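Oligoribonuclease (Colwellia psychrerythraea, PDB 6A4D) probably degrades very short RNA oligonucleotides as a 3'-to-5' exoribonuclease of the RNase H-like exonuclease family, and here binds a nitrophenyl thymidine phosphate. Local coordinates at residues L29-I34 and P124-H129. The protein carries 1 engineered substitution. Residues are numbered along the deposited sequence; the frame is centred on the assembly and turned at random.
Sequences LEIAII and PDFEDH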
loop_
_atom_site.group_PDB
_atom_site.type_symbol
_atom_site.label_atom_id
_atom_site.label_comp_id
_atom_site.label_asym_id
_atom_site.label_seq_id
_atom_site.Cartn_x
_atom_site.Cartn_y
_atom_site.Cartn_z
ATOM N N LEU A 29 -11.768 14.938 3.974
ATOM C CA LEU A 29 -12.295 15.793 5.064
ATOM C C LEU A 29 -11.271 16.310 6.064
ATOM O O LEU A 29 -11.450 17.391 6.629
ATOM C CB LEU A 29 -13.419 15.062 5.795
ATOM C CG LEU A 29 -14.615 14.779 4.891
ATOM C CD1 LEU A 29 -15.664 14.038 5.679
ATOM C CD2 LEU A 29 -15.171 16.080 4.311
ATOM N N GLU A 30 -10.191 15.562 6.267
ATOM C CA GLU A 30 -9.207 15.909 7.292
ATOM C C GLU A 30 -7.864 15.336 6.930
ATOM O O GLU A 30 -7.803 14.264 6.330
ATOM C CB GLU A 30 -9.618 15.317 8.644
ATOM C CG GLU A 30 -9.008 15.999 9.859
ATOM C CD GLU A 30 -9.245 15.224 11.161
ATOM O OE1 GLU A 30 -9.604 14.028 11.144
ATOM O OE2 GLU A 30 -9.043 15.817 12.231
ATOM N N ILE A 31 -6.812 16.045 7.322
ATOM C CA ILE A 31 -5.460 15.555 7.223
ATOM C C ILE A 31 -4.658 15.894 8.511
ATOM O O ILE A 31 -4.765 16.976 9.078
ATOM C CB ILE A 31 -4.783 16.080 5.914
ATOM C CG1 ILE A 31 -3.350 15.553 5.790
ATOM C CG2 ILE A 31 -4.767 17.609 5.808
ATOM C CD1 ILE A 31 -2.809 15.693 4.387
ATOM N N ALA A 32 -3.909 14.923 8.995
ATOM C CA ALA A 32 -2.946 15.117 10.114
ATOM C C ALA A 32 -1.617 14.452 9.732
ATOM O O ALA A 32 -1.627 13.431 9.028
ATOM C CB ALA A 32 -3.499 14.526 11.403
ATOM N N ILE A 33 -0.500 15.055 10.134
ATOM C CA ILE A 33 0.839 14.534 9.803
ATOM C C ILE A 33 1.701 14.518 11.079
ATOM O O ILE A 33 1.713 15.483 11.840
ATOM C CB ILE A 33 1.582 15.381 8.728
ATOM C CG1 ILE A 33 0.760 15.577 7.449
ATOM C CG2 ILE A 33 2.979 14.803 8.389
ATOM C CD1 ILE A 33 1.209 16.808 6.678
ATOM N N ILE A 34 2.436 13.432 11.301
ATOM C CA ILE A 34 3.464 13.384 12.352
ATOM C C ILE A 34 4.764 12.928 11.717
ATOM O O ILE A 34 4.794 12.047 10.874
ATOM C CB ILE A 34 3.013 12.472 13.499
ATOM C CG1 ILE A 34 1.880 13.174 14.229
ATOM C CG2 ILE A 34 4.179 12.126 14.430
ATOM C CD1 ILE A 34 1.379 12.518 15.486
ATOM N N PRO A 124 -1.588 15.892 -5.457
ATOM C CA PRO A 124 -0.379 15.283 -6.056
ATOM C C PRO A 124 1.003 15.985 -5.684
ATOM O O PRO A 124 2.065 15.280 -5.556
ATOM C CB PRO A 124 -0.699 15.291 -7.571
ATOM C CG PRO A 124 -1.733 16.352 -7.734
ATOM C CD PRO A 124 -2.542 16.355 -6.483
ATOM N N ASP A 125 0.974 17.306 -5.432
ATOM C CA ASP A 125 2.209 18.044 -5.035
ATOM C C ASP A 125 2.733 17.558 -3.711
ATOM O O ASP A 125 3.935 17.416 -3.517
ATOM C CB ASP A 125 1.985 19.555 -4.910
ATOM C CG ASP A 125 1.616 20.230 -6.257
ATOM O OD1 ASP A 125 1.813 19.630 -7.352
ATOM O OD2 ASP A 125 1.110 21.368 -6.211
ATOM N N PHE A 126 1.819 17.306 -2.787
ATOM C CA PHE A 126 2.219 16.705 -1.513
ATOM C C PHE A 126 2.721 15.266 -1.731
ATOM O O PHE A 126 3.771 14.899 -1.191
ATOM C CB PHE A 126 1.089 16.846 -0.551
ATOM C CG PHE A 126 1.349 16.296 0.789
ATOM C CD1 PHE A 126 2.368 16.809 1.582
ATOM C CD2 PHE A 126 0.569 15.274 1.278
ATOM C CE1 PHE A 126 2.608 16.316 2.856
ATOM C CE2 PHE A 126 0.792 14.779 2.559
ATOM C CZ PHE A 126 1.812 15.299 3.350
ATOM N N GLU A 127 2.070 14.491 -2.596
ATOM C CA GLU A 127 2.510 13.104 -2.841
ATOM C C GLU A 127 3.954 13.044 -3.349
ATOM O O GLU A 127 4.692 12.047 -3.086
ATOM C CB GLU A 127 1.612 12.326 -3.826
ATOM C CG GLU A 127 1.708 10.816 -3.591
ATOM C CD GLU A 127 1.311 9.962 -4.770
ATOM O OE1 GLU A 127 1.459 8.711 -4.643
ATOM O OE2 GLU A 127 0.842 10.526 -5.803
ATOM N N ASP A 128 4.370 14.082 -4.086
ATOM C CA ASP A 128 5.703 14.056 -4.711
ATOM C C ASP A 128 6.822 14.178 -3.692
ATOM O O ASP A 128 7.952 13.857 -4.000
ATOM C CB ASP A 128 5.858 15.120 -5.784
ATOM C CG ASP A 128 4.923 14.889 -6.993
ATOM O OD1 ASP A 128 4.617 13.710 -7.332
ATOM O OD2 ASP A 128 4.529 15.897 -7.623
ATOM N N HIS A 129 6.529 14.632 -2.488
ATOM C CA HIS A 129 7.555 14.698 -1.478
ATOM C C HIS A 129 8.003 13.298 -0.935
ATOM O O HIS A 129 9.066 13.173 -0.364
ATOM C CB HIS A 129 7.159 15.607 -0.352
ATOM C CG HIS A 129 8.324 15.991 0.500
ATOM N ND1 HIS A 129 9.272 16.898 0.083
ATOM C CD2 HIS A 129 8.749 15.514 1.704
ATOM C CE1 HIS A 129 10.209 16.995 1.016
ATOM N NE2 HIS A 129 9.916 16.167 2.009
#
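The outer end of the Phe126 ring abuts the CD1 methyls of Ile31 and Ile33, two residues apart on strand 28-36, and each isoleucine makes its nearest approach through CD1. The side chains of Ile33 and Phe126 approach from opposite directions, CD1 lying 3.7 Å from Phe126 CZ and 4.1 Å from Phe126 CE1. Ile31 and Phe126 run past each other, pointing oppositely, and Ile31 CD1 reaches Phe126 CE2 at 4.1 Å. Both methyls sit obliquely to the ring. Both isoleucines leave the strand toward Phe126 and bring CD1 to it, although CG1 lies anti to the backbone N in Ile31 (chi1 -179°) and beside it in Ile33 (chi1 -54°). Strand 28-36 lies between strands 42-50 and 11-18 in the mixed sheet of the RNase H-like exonuclease fold, and the short helix 124-127 packs over one face of it; Ala32 and Ile34 point to the other face, against helix 163-180. Because the backbones stay far apart, with Ile33 CA and Phe126 CA separated by 11.6 Å, side chains alone bridge the layers. Leu14 of strand 11-18 and Val96 of helix 85-99 also touch Phe126, while Phe130 meets its ring edge-to-face.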